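Local atomic coordinates of xylooligosaccharide oxidase (Myceliophthora thermophila, PDB entry 5L6G), a protein that oxidises the C1 hydroxyl of xylooligosaccharides and related sugars to lactones, using a bicovalently bound FAD and reducing molecular oxygen to hydrogen peroxide. Residues E340-S346 with Y411-S417; H125-P131 with A221-T227; G84-N88 with T483-Y488. All coordinates share one frame; numbering follows the deposited sequence.

Contact 1 (E340-S346 with Y411-S417); sequences ETFYSKS and YELYDRS. With XYP (beta-D-xylopyranose), chain H.
The rings of Phe342 and Tyr414 form an offset stack, centroids 4.4 Å apart and planes at 15°, with the Tyr414 hydroxyl over the centre of one Phe342 face. Phe342 reaches this place with CG between its backbone N and carbonyl carbon (chi1 65°). At the edge of the Tyr414 ring its OH donates to Glu340 OE1 at 2.7 Å, meeting that oxygen from above the carboxylate plane, the carboxylate standing nearly perpendicular to the Tyr414 ring. The same carboxylate lies over one face of the Arg416 guanidinium, planes 3° apart, Glu340 CD 3.5 Å from Arg416 CZ. Glu340 OE2 and Arg416 NH1, 3.6 Å apart, form a salt bridge of charges only, the oxygen lying well out of the guanidinium plane. In that plane a water accepts from Arg416 NE and Thr341 N and donates to Ser417 O. Antiparallel backbone bonds join Tyr343 with Asp415 and Lys345 with Leu413, neighbours in the eight-stranded sheet. Leu413 O accepts twice, from Lys345 N and from Ser344 OG at 2.8 Å, on opposite faces of its plane. On the other sheet face, covered by helix 426-437, Lys345 NZ donates to Tyr343 OH, also hydrogen-bonded to Asp453, and forms salt bridges with Asp453 and Asp430. Substrate-binding Glu412 accepts from xylose O1, though its OE1 is less surely placed; its OE2 pairs with Tyr96 OH. The stacked charges probably stabilise Glu340 as a carboxylate, and stack and hydroxyl bond probably limit rotation of the Tyr414 ring, on the face where Glu412 meets the xylose.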
loop_
_atom_site.group_PDB
_atom_site.type_symbol
_atom_site.label_atom_id
_atom_site.label_comp_id
_atom_site.label_asym_id
_atom_site.label_seq_id
_atom_site.Cartn_x
_atom_site.Cartn_y
_atom_site.Cartn_z
ATOM N N GLU A 340 -4.310 -11.970 9.935
ATOM C CA GLU A 340 -4.984 -12.942 9.076
ATOM C C GLU A 340 -3.951 -13.887 8.520
ATOM O O GLU A 340 -2.733 -13.612 8.586
ATOM C CB GLU A 340 -5.720 -12.258 7.918
ATOM C CG GLU A 340 -6.730 -11.236 8.383
ATOM C CD GLU A 340 -7.473 -10.551 7.268
ATOM O OE1 GLU A 340 -7.292 -10.871 6.074
ATOM O OE2 GLU A 340 -8.264 -9.656 7.604
ATOM N N THR A 341 -4.425 -15.007 7.989
ATOM C CA THR A 341 -3.549 -15.990 7.353
ATOM C C THR A 341 -3.915 -16.014 5.889
ATOM O O THR A 341 -5.047 -16.315 5.541
ATOM C CB THR A 341 -3.737 -17.386 7.951
ATOM O OG1 THR A 341 -3.490 -17.332 9.363
ATOM C CG2 THR A 341 -2.796 -18.398 7.319
ATOM N N PHE A 342 -2.963 -15.715 5.020
ATOM C CA PHE A 342 -3.292 -15.550 3.621
ATOM C C PHE A 342 -2.068 -15.570 2.706
ATOM O O PHE A 342 -0.904 -15.471 3.161
ATOM C CB PHE A 342 -4.059 -14.228 3.428
ATOM C CG PHE A 342 -3.233 -13.005 3.747
ATOM C CD1 PHE A 342 -3.089 -12.576 5.055
ATOM C CD2 PHE A 342 -2.578 -12.305 2.746
ATOM C CE1 PHE A 342 -2.308 -11.466 5.359
ATOM C CE2 PHE A 342 -1.807 -11.178 3.049
ATOM C CZ PHE A 342 -1.674 -10.769 4.354
ATOM N N TYR A 343 -2.371 -15.691 1.409
ATOM C CA TYR A 343 -1.434 -15.399 0.337
ATOM C C TYR A 343 -2.056 -14.316 -0.522
ATOM O O TYR A 343 -3.258 -14.275 -0.654
ATOM C CB TYR A 343 -1.132 -16.637 -0.510
ATOM C CG TYR A 343 -0.167 -16.359 -1.642
ATOM C CD1 TYR A 343 1.039 -15.749 -1.406
ATOM C CD2 TYR A 343 -0.455 -16.727 -2.948
ATOM C CE1 TYR A 343 1.938 -15.491 -2.431
ATOM C CE2 TYR A 343 0.442 -16.482 -3.984
ATOM C CZ TYR A 343 1.645 -15.858 -3.711
ATOM O OH TYR A 343 2.564 -15.585 -4.713
ATOM N N SER A 344 -1.233 -13.432 -1.073
ATOM C CA SER A 344 -1.749 -12.353 -1.900
ATOM C C SER A 344 -0.822 -12.035 -3.049
ATOM O O SER A 344 0.386 -12.252 -2.975
ATOM C CB SER A 344 -2.001 -11.110 -1.046
ATOM O OG SER A 344 -2.359 -9.996 -1.830
ATOM N N LYS A 345 -1.419 -11.583 -4.144
ATOM C CA LYS A 345 -0.676 -11.113 -5.293
ATOM C C LYS A 345 -1.283 -9.787 -5.720
ATOM O O LYS A 345 -2.382 -9.379 -5.263
ATOM C CB LYS A 345 -0.718 -12.128 -6.440
ATOM C CG LYS A 345 -0.097 -13.476 -6.121
ATOM C CD LYS A 345 0.043 -14.389 -7.340
ATOM C CE LYS A 345 1.268 -14.097 -8.199
ATOM N NZ LYS A 345 2.574 -14.580 -7.658
ATOM N N SER A 346 -0.537 -9.090 -6.563
ATOM C CA SER A 346 -1.013 -7.868 -7.149
ATOM C C SER A 346 -0.665 -7.812 -8.615
ATOM O O SER A 346 0.115 -8.643 -9.139
ATOM C CB SER A 346 -0.349 -6.692 -6.436
ATOM O OG SER A 346 0.984 -6.544 -6.862
ATOM N N TYR A 411 -4.655 -4.081 -9.061
ATOM C CA TYR A 411 -5.322 -5.271 -8.582
ATOM C C TYR A 411 -4.738 -5.752 -7.271
ATOM O O TYR A 411 -3.514 -5.722 -7.078
ATOM C CB TYR A 411 -5.147 -6.414 -9.560
ATOM C CG TYR A 411 -5.568 -6.184 -10.991
ATOM C CD1 TYR A 411 -4.813 -5.377 -11.841
ATOM C CD2 TYR A 411 -6.673 -6.822 -11.512
ATOM C CE1 TYR A 411 -5.134 -5.216 -13.170
ATOM C CE2 TYR A 411 -7.015 -6.673 -12.845
ATOM C CZ TYR A 411 -6.245 -5.873 -13.675
ATOM O OH TYR A 411 -6.574 -5.707 -14.996
ATOM N N GLU A 412 -5.629 -6.226 -6.402
ATOM C CA GLU A 412 -5.254 -6.983 -5.241
ATOM C C GLU A 412 -5.937 -8.344 -5.369
ATOM O O GLU A 412 -7.153 -8.406 -5.559
ATOM C CB GLU A 412 -5.714 -6.315 -3.947
ATOM C CG GLU A 412 -5.188 -7.027 -2.708
ATOM C CD GLU A 412 -5.677 -6.418 -1.406
ATOM O OE1 GLU A 412 -6.574 -5.527 -1.429
ATOM O OE2 GLU A 412 -5.176 -6.864 -0.351
ATOM N N LEU A 413 -5.144 -9.408 -5.273
ATOM C CA LEU A 413 -5.653 -10.770 -5.249
ATOM C C LEU A 413 -5.295 -11.358 -3.899
ATOM O O LEU A 413 -4.155 -11.320 -3.485
ATOM C CB LEU A 413 -5.074 -11.631 -6.375
ATOM C CG LEU A 413 -5.282 -11.219 -7.845
ATOM C CD1 LEU A 413 -4.310 -10.143 -8.273
ATOM C CD2 LEU A 413 -5.147 -12.419 -8.775
ATOM N N TYR A 414 -6.290 -11.898 -3.209
ATOM C CA TYR A 414 -6.149 -12.214 -1.793
ATOM C C TYR A 414 -6.758 -13.566 -1.532
ATOM O O TYR A 414 -7.899 -13.815 -1.902
ATOM C CB TYR A 414 -6.862 -11.149 -0.976
ATOM C CG TYR A 414 -6.414 -10.979 0.454
ATOM C CD1 TYR A 414 -5.419 -10.065 0.780
ATOM C CD2 TYR A 414 -7.033 -11.658 1.491
ATOM C CE1 TYR A 414 -5.022 -9.869 2.092
ATOM C CE2 TYR A 414 -6.639 -11.460 2.815
ATOM C CZ TYR A 414 -5.637 -10.550 3.098
ATOM O OH TYR A 414 -5.252 -10.308 4.388
ATOM N N ASP A 415 -6.013 -14.435 -0.863
ATOM C CA ASP A 415 -6.423 -15.834 -0.684
ATOM C C ASP A 415 -6.185 -16.182 0.785
ATOM O O ASP A 415 -5.052 -16.390 1.200
ATOM C CB ASP A 415 -5.614 -16.709 -1.646
ATOM C CG ASP A 415 -5.832 -18.193 -1.450
ATOM O OD1 ASP A 415 -6.788 -18.602 -0.723
ATOM O OD2 ASP A 415 -5.018 -18.970 -2.044
ATOM N N ARG A 416 -7.263 -16.197 1.562
ATOM C CA ARG A 416 -7.199 -16.214 3.024
ATOM C C ARG A 416 -7.712 -17.547 3.539
ATOM O O ARG A 416 -8.734 -18.033 3.056
ATOM C CB ARG A 416 -8.068 -15.094 3.598
ATOM C CG ARG A 416 -8.161 -15.085 5.112
ATOM C CD ARG A 416 -9.094 -13.991 5.599
ATOM N NE ARG A 416 -9.124 -13.926 7.059
ATOM C CZ ARG A 416 -9.887 -13.081 7.751
ATOM N NH1 ARG A 416 -10.711 -12.240 7.134
ATOM N NH2 ARG A 416 -9.860 -13.107 9.073
ATOM N N SER A 417 -7.002 -18.142 4.487
ATOM C CA SER A 417 -7.480 -19.367 5.121
ATOM C C SER A 417 -7.785 -19.079 6.582
ATOM O O SER A 417 -7.139 -18.212 7.181
ATOM C CB SER A 417 -6.432 -20.485 5.017
ATOM O OG SER A 417 -5.215 -20.126 5.628
HETATM O O1 XYP H . -6.952 -2.704 -1.055
HETATM C C1 XYP H . -7.276 -3.028 0.294
HETATM C C2 XYP H . -8.788 -2.924 0.484
HETATM C C3 XYP H . -9.210 -3.453 1.849
HETATM C C4 XYP H . -8.647 -4.854 2.068
HETATM C C5 XYP H . -7.132 -4.877 1.832
HETATM O O2 XYP H . -9.151 -1.549 0.365
HETATM O O3 XYP H . -10.640 -3.402 1.994
HETATM O O4 XYP H . -8.874 -5.266 3.421
HETATM O O5 XYP H . -6.789 -4.334 0.561
HETATM O O HOH W 1 -7.316 -15.715 8.299
#

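Contact 2 (H125-P131 with A221-T227); sequences HIATVQP and ASFRFKT. With NAG (2-acetamido-2-deoxy-beta-D-glucopyranose), chain B.
Residues 127-129 and 221-225 run antiparallel, axes 4.6 Å apart at 157°, with paired backbone bonds between Ala127 and Phe225 and between Val129 and Phe223. On the buried face Val129 CG2 lies 3.7 Å from Phe225 CD2, while Val129 O sits in the plane of the Phe223 ring at its edge. Pro131 CA also lies at that ring's edge, 4.0 Å from Phe223 CE1. Helix 160-165 packs on both phenylalanines and helix 135-146 on Ala127 and Val129. The opposite face is more open: Arg224, bent at chi2 (73°) and chi3 (45°), lies side by side with Thr128, its CD 3.6 Å from Thr128 OG1, and lays its CG against Ile126 CG2. This folded course carries the guanidinium to Ser185 and Asp187 on the next strand. Ile126 CD1 touches Lys226 CG at 3.6 Å, the two side chains pointing the same way. Beyond the paired strands, Thr227 OG1 donates to His125 O at 2.8 Å, in the carbonyl plane on a lone pair, and is itself bonded by Arg148. At the far end a water links Gln130 NE2 to Ala221 O, and Gln130 NE2 makes a weak 3.3 Å bond to O7 of an N-acetylglucosamine. Ala221 and Ser222 form a classic beta bulge against Asp187. The pair belongs to the antiparallel sheet of the PCMH-type FAD-binding domain, where Pro131 touches the bound FAD.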
loop_
_atom_site.group_PDB
_atom_site.type_symbol
_atom_site.label_atom_id
_atom_site.label_comp_id
_atom_site.label_asym_id
_atom_site.label_seq_id
_atom_site.Cartn_x
_atom_site.Cartn_y
_atom_site.Cartn_z
ATOM N N HIS A 125 -1.569 24.198 6.817
ATOM C CA HIS A 125 -2.261 22.907 6.733
ATOM C C HIS A 125 -1.303 21.754 6.427
ATOM O O HIS A 125 -1.718 20.743 5.878
ATOM C CB HIS A 125 -3.390 22.947 5.709
ATOM C CG HIS A 125 -4.211 24.192 5.765
ATOM N ND1 HIS A 125 -4.887 24.587 6.899
ATOM C CD2 HIS A 125 -4.473 25.130 4.825
ATOM C CE1 HIS A 125 -5.525 25.720 6.658
ATOM N NE2 HIS A 125 -5.297 26.067 5.404
ATOM N N ILE A 126 -0.031 21.913 6.788
ATOM C CA ILE A 126 0.947 20.841 6.647
ATOM C C ILE A 126 0.902 20.002 7.916
ATOM O O ILE A 126 0.974 20.547 9.024
ATOM C CB ILE A 126 2.392 21.373 6.486
ATOM C CG1 ILE A 126 2.509 22.300 5.278
ATOM C CG2 ILE A 126 3.381 20.214 6.374
ATOM C CD1 ILE A 126 2.317 21.643 3.940
ATOM N N ALA A 127 0.788 18.689 7.762
ATOM C CA ALA A 127 0.760 17.795 8.901
ATOM C C ALA A 127 2.124 17.184 9.108
ATOM O O ALA A 127 2.697 16.620 8.174
ATOM C CB ALA A 127 -0.252 16.684 8.694
ATOM N N THR A 128 2.626 17.271 10.331
ATOM C CA THR A 128 3.839 16.562 10.697
ATOM C C THR A 128 3.452 15.230 11.339
ATOM O O THR A 128 2.781 15.186 12.377
ATOM C CB THR A 128 4.734 17.415 11.610
ATOM O OG1 THR A 128 5.025 18.642 10.939
ATOM C CG2 THR A 128 6.039 16.695 11.933
ATOM N N VAL A 129 3.898 14.147 10.724
ATOM C CA VAL A 129 3.389 12.837 11.063
ATOM C C VAL A 129 4.542 11.924 11.424
ATOM O O VAL A 129 5.424 11.681 10.615
ATOM C CB VAL A 129 2.642 12.233 9.874
ATOM C CG1 VAL A 129 2.151 10.833 10.216
ATOM C CG2 VAL A 129 1.510 13.167 9.444
ATOM N N GLN A 130 4.514 11.421 12.639
ATOM C CA GLN A 130 5.495 10.457 13.071
ATOM C C GLN A 130 5.287 9.137 12.346
ATOM O O GLN A 130 4.172 8.780 11.957
ATOM C CB GLN A 130 5.425 10.281 14.571
ATOM C CG GLN A 130 5.929 11.503 15.312
ATOM C CD GLN A 130 6.216 11.214 16.743
ATOM O OE1 GLN A 130 5.332 10.802 17.491
ATOM N NE2 GLN A 130 7.468 11.441 17.155
ATOM N N PRO A 131 6.374 8.390 12.169
ATOM C CA PRO A 131 6.362 7.332 11.186
ATOM C C PRO A 131 5.618 6.074 11.598
ATOM O O PRO A 131 5.410 5.215 10.763
ATOM C CB PRO A 131 7.851 7.031 11.007
ATOM C CG PRO A 131 8.432 7.320 12.330
ATOM C CD PRO A 131 7.699 8.563 12.771
ATOM N N ALA A 221 12.020 9.086 9.741
ATOM C CA ALA A 221 11.764 9.376 11.145
ATOM C C ALA A 221 10.684 10.415 11.344
ATOM O O ALA A 221 10.158 10.544 12.443
ATOM C CB ALA A 221 13.050 9.829 11.832
ATOM N N SER A 222 10.355 11.161 10.297
ATOM C CA SER A 222 9.264 12.103 10.350
ATOM C C SER A 222 8.841 12.371 8.932
ATOM O O SER A 222 9.700 12.451 8.042
ATOM C CB SER A 222 9.673 13.406 11.029
ATOM O OG SER A 222 8.544 14.262 11.170
ATOM N N PHE A 223 7.522 12.446 8.723
ATOM C CA PHE A 223 6.924 12.866 7.461
ATOM C C PHE A 223 6.289 14.233 7.628
ATOM O O PHE A 223 5.748 14.532 8.681
ATOM C CB PHE A 223 5.760 11.934 7.053
ATOM C CG PHE A 223 6.174 10.557 6.668
ATOM C CD1 PHE A 223 6.326 9.574 7.629
ATOM C CD2 PHE A 223 6.413 10.227 5.343
ATOM C CE1 PHE A 223 6.701 8.294 7.271
ATOM C CE2 PHE A 223 6.786 8.941 4.979
ATOM C CZ PHE A 223 6.933 7.966 5.940
ATOM N N ARG A 224 6.319 15.046 6.573
ATOM C CA ARG A 224 5.386 16.171 6.456
ATOM C C ARG A 224 4.502 15.902 5.279
ATOM O O ARG A 224 4.984 15.568 4.187
ATOM C CB ARG A 224 6.066 17.519 6.224
ATOM C CG ARG A 224 6.255 18.342 7.467
ATOM C CD ARG A 224 7.343 17.754 8.306
ATOM N NE ARG A 224 8.486 17.388 7.484
ATOM C CZ ARG A 224 9.529 16.679 7.919
ATOM N NH1 ARG A 224 9.603 16.301 9.203
ATOM N NH2 ARG A 224 10.517 16.400 7.066
ATOM N N PHE A 225 3.207 16.052 5.501
ATOM C CA PHE A 225 2.228 15.829 4.474
ATOM C C PHE A 225 1.489 17.125 4.223
ATOM O O PHE A 225 1.034 17.777 5.159
ATOM C CB PHE A 225 1.218 14.771 4.929
ATOM C CG PHE A 225 1.710 13.355 4.798
ATOM C CD1 PHE A 225 1.524 12.644 3.619
ATOM C CD2 PHE A 225 2.321 12.731 5.854
ATOM C CE1 PHE A 225 1.969 11.332 3.494
ATOM C CE2 PHE A 225 2.775 11.432 5.742
ATOM C CZ PHE A 225 2.597 10.726 4.561
ATOM N N LYS A 226 1.360 17.487 2.954
ATOM C CA LYS A 226 0.334 18.432 2.545
ATOM C C LYS A 226 -1.044 17.787 2.750
ATOM O O LYS A 226 -1.179 16.554 2.855
ATOM C CB LYS A 226 0.517 18.815 1.079
ATOM C CG LYS A 226 1.588 19.868 0.866
ATOM C CD LYS A 226 1.949 20.046 -0.611
ATOM C CE LYS A 226 2.885 21.242 -0.789
ATOM N NZ LYS A 226 3.531 21.274 -2.146
ATOM N N THR A 227 -2.069 18.635 2.787
ATOM C CA THR A 227 -3.424 18.156 2.945
ATOM C C THR A 227 -4.356 18.918 2.017
ATOM O O THR A 227 -4.029 20.012 1.565
ATOM C CB THR A 227 -3.923 18.341 4.391
ATOM O OG1 THR A 227 -4.002 19.746 4.710
ATOM C CG2 THR A 227 -3.024 17.636 5.367
HETATM C C1 NAG B . 3.399 13.045 21.348
HETATM C C2 NAG B . 4.686 12.751 22.082
HETATM C C3 NAG B . 4.535 12.792 23.597
HETATM C C4 NAG B . 3.724 13.993 24.054
HETATM C C5 NAG B . 2.436 14.137 23.257
HETATM C C6 NAG B . 1.793 15.489 23.582
HETATM C C7 NAG B . 6.166 11.244 20.831
HETATM C C8 NAG B . 6.521 9.824 20.525
HETATM N N2 NAG B . 5.152 11.439 21.665
HETATM O O3 NAG B . 5.843 12.855 24.113
HETATM O O4 NAG B . 3.332 13.849 25.410
HETATM O O5 NAG B . 2.675 14.126 21.873
HETATM O O6 NAG B . 0.791 15.793 22.637
HETATM O O7 NAG B . 6.834 12.137 20.318
HETATM O O HOH W 2 -1.223 21.606 2.828
HETATM O O HOH W 3 9.345 11.973 14.561
#

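Contact 3 (G84-N88 with T483-Y488); sequences GVKAN and TELFYY
Just after helix 70-83, Leu485 CD1 packs against Val85 O at 3.3 Å, where the PCMH-type FAD-binding domain meets the C-terminal berberine-like segment. The partner there is a type I beta turn, Glu484 to Tyr487, rather than a strand. Lys86 follows, its chain bent at chi2 (-59°) and extended beyond, so that it runs past Leu485 O and crosses Tyr487 at a slant, Lys86 CD 3.8 Å from Tyr487 CB. Its NZ donates to Glu484 O at 2.8 Å, from well above the carbonyl plane; the Glu484 carboxylate itself turns to Arg458. Ala87 N then gives a fairly straight bond, 165° at the hydrogen, to Leu485 O. Ala87 O lies at the edge of the Phe486 ring, 3.2 Å from Phe486 CD1, and also takes a CA-H...O contact from Phe486. The Leu485 side chain packs on Val77 and Ala80 of helix 70-83, which joins the turn to that helix as well as to strand 87-90. Asn88 is buried and held at both ends of its amide: OD1 is hydrogen-bonded to His107, while ND2 donates at 3.0 Å to Tyr487 O, which lies in the amide plane, although the nitrogen stands 55° out of the plane of the Tyr487 carbonyl.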
loop_
_atom_site.group_PDB
_atom_site.type_symbol
_atom_site.label_atom_id
_atom_site.label_comp_id
_atom_site.label_asym_id
_atom_site.label_seq_id
_atom_site.Cartn_x
_atom_site.Cartn_y
_atom_site.Cartn_z
ATOM N N GLY A 84 26.570 -5.826 12.960
ATOM C CA GLY A 84 26.602 -6.582 11.719
ATOM C C GLY A 84 25.369 -7.433 11.582
ATOM O O GLY A 84 25.451 -8.625 11.298
ATOM N N VAL A 85 24.212 -6.814 11.803
ATOM C CA VAL A 85 22.938 -7.437 11.543
ATOM C C VAL A 85 22.158 -6.457 10.670
ATOM O O VAL A 85 22.482 -5.272 10.593
ATOM C CB VAL A 85 22.157 -7.804 12.842
ATOM C CG1 VAL A 85 22.936 -8.832 13.685
ATOM C CG2 VAL A 85 21.835 -6.573 13.684
ATOM N N LYS A 86 21.168 -6.973 9.970
ATOM C CA LYS A 86 20.321 -6.154 9.133
ATOM C C LYS A 86 19.298 -5.477 10.028
ATOM O O LYS A 86 19.062 -5.940 11.150
ATOM C CB LYS A 86 19.638 -7.013 8.080
ATOM C CG LYS A 86 20.600 -7.748 7.171
ATOM C CD LYS A 86 21.527 -6.810 6.423
ATOM C CE LYS A 86 22.390 -7.591 5.436
ATOM N NZ LYS A 86 23.277 -6.717 4.614
ATOM N N ALA A 87 18.721 -4.369 9.554
ATOM C CA ALA A 87 17.735 -3.634 10.326
ATOM C C ALA A 87 16.610 -3.215 9.429
ATOM O O ALA A 87 16.855 -2.817 8.288
ATOM C CB ALA A 87 18.368 -2.403 10.961
ATOM N N ASN A 88 15.371 -3.307 9.915
ATOM C CA ASN A 88 14.230 -2.800 9.160
ATOM C C ASN A 88 13.279 -2.060 10.062
ATOM O O ASN A 88 13.025 -2.516 11.157
ATOM C CB ASN A 88 13.464 -3.958 8.496
ATOM C CG ASN A 88 14.378 -4.905 7.785
ATOM O OD1 ASN A 88 14.889 -5.861 8.387
ATOM N ND2 ASN A 88 14.660 -4.615 6.522
ATOM N N THR A 483 26.032 -1.184 1.820
ATOM C CA THR A 483 26.178 -2.443 2.558
ATOM C C THR A 483 24.835 -3.167 2.719
ATOM O O THR A 483 24.788 -4.263 3.263
ATOM C CB THR A 483 26.819 -2.248 3.951
ATOM O OG1 THR A 483 25.875 -1.646 4.840
ATOM C CG2 THR A 483 28.066 -1.388 3.872
ATOM N N GLU A 484 23.743 -2.565 2.245
ATOM C CA GLU A 484 22.421 -3.161 2.350
ATOM C C GLU A 484 22.050 -3.463 3.788
ATOM O O GLU A 484 21.557 -4.549 4.120
ATOM C CB GLU A 484 22.291 -4.424 1.500
ATOM C CG GLU A 484 22.621 -4.210 0.032
ATOM C CD GLU A 484 22.274 -5.417 -0.794
ATOM O OE1 GLU A 484 21.081 -5.708 -0.932
ATOM O OE2 GLU A 484 23.192 -6.086 -1.273
ATOM N N LEU A 485 22.291 -2.490 4.648
ATOM C CA LEU A 485 21.848 -2.603 6.023
ATOM C C LEU A 485 20.350 -2.860 6.113
ATOM O O LEU A 485 19.897 -3.626 6.969
ATOM C CB LEU A 485 22.193 -1.341 6.816
ATOM C CG LEU A 485 21.833 -1.434 8.296
ATOM C CD1 LEU A 485 22.752 -2.423 8.982
ATOM C CD2 LEU A 485 21.943 -0.086 8.976
ATOM N N PHE A 486 19.588 -2.217 5.235
ATOM C CA PHE A 486 18.126 -2.328 5.253
ATOM C C PHE A 486 17.586 -3.461 4.383
ATOM O O PHE A 486 16.458 -3.403 3.916
ATOM C CB PHE A 486 17.513 -0.989 4.849
ATOM C CG PHE A 486 17.927 0.143 5.745
ATOM C CD1 PHE A 486 17.632 0.104 7.103
ATOM C CD2 PHE A 486 18.602 1.236 5.244
ATOM C CE1 PHE A 486 17.998 1.149 7.951
ATOM C CE2 PHE A 486 18.978 2.276 6.078
ATOM C CZ PHE A 486 18.676 2.236 7.431
ATOM N N TYR A 487 18.385 -4.508 4.238
ATOM C CA TYR A 487 18.073 -5.635 3.388
ATOM C C TYR A 487 16.786 -6.307 3.809
ATOM O O TYR A 487 16.506 -6.455 4.987
ATOM C CB TYR A 487 19.223 -6.666 3.437
ATOM C CG TYR A 487 18.854 -7.949 2.747
ATOM C CD1 TYR A 487 18.961 -8.061 1.376
ATOM C CD2 TYR A 487 18.306 -9.021 3.460
ATOM C CE1 TYR A 487 18.597 -9.218 0.724
ATOM C CE2 TYR A 487 17.939 -10.189 2.816
ATOM C CZ TYR A 487 18.066 -10.274 1.441
ATOM O OH TYR A 487 17.694 -11.414 0.761
ATOM N N TYR A 488 16.002 -6.694 2.813
ATOM C CA TYR A 488 14.976 -7.694 2.969
ATOM C C TYR A 488 14.931 -8.434 1.638
ATOM O O TYR A 488 15.548 -7.981 0.686
ATOM C CB TYR A 488 13.635 -7.112 3.382
ATOM C CG TYR A 488 13.032 -6.077 2.468
ATOM C CD1 TYR A 488 13.393 -4.738 2.567
ATOM C CD2 TYR A 488 12.059 -6.424 1.568
ATOM C CE1 TYR A 488 12.793 -3.763 1.766
ATOM C CE2 TYR A 488 11.465 -5.464 0.758
ATOM C CZ TYR A 488 11.842 -4.139 0.857
ATOM O OH TYR A 488 11.200 -3.204 0.055
#

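In the fold
From the N terminus, the chain first passes residues 84-88, where contact 3 opens; its partner, 483-488, comes almost at the C terminus. Contact 3 therefore closes a loop of nearly 400 residues that encloses both others. Inside it, contact 2 pairs 125-131 with 221-227 and closes before contact 1 opens at 340-346, so the two follow in series without crossing. Contact 2 lies in the antiparallel sheet of the FAD-binding part, contact 1 in the eight-stranded sheet of the substrate part; their centres are 30 Å apart, on opposite sides of the chain's centre. Contact 3 returns the C-terminal segment to the four-stranded sheet of the FAD-binding part.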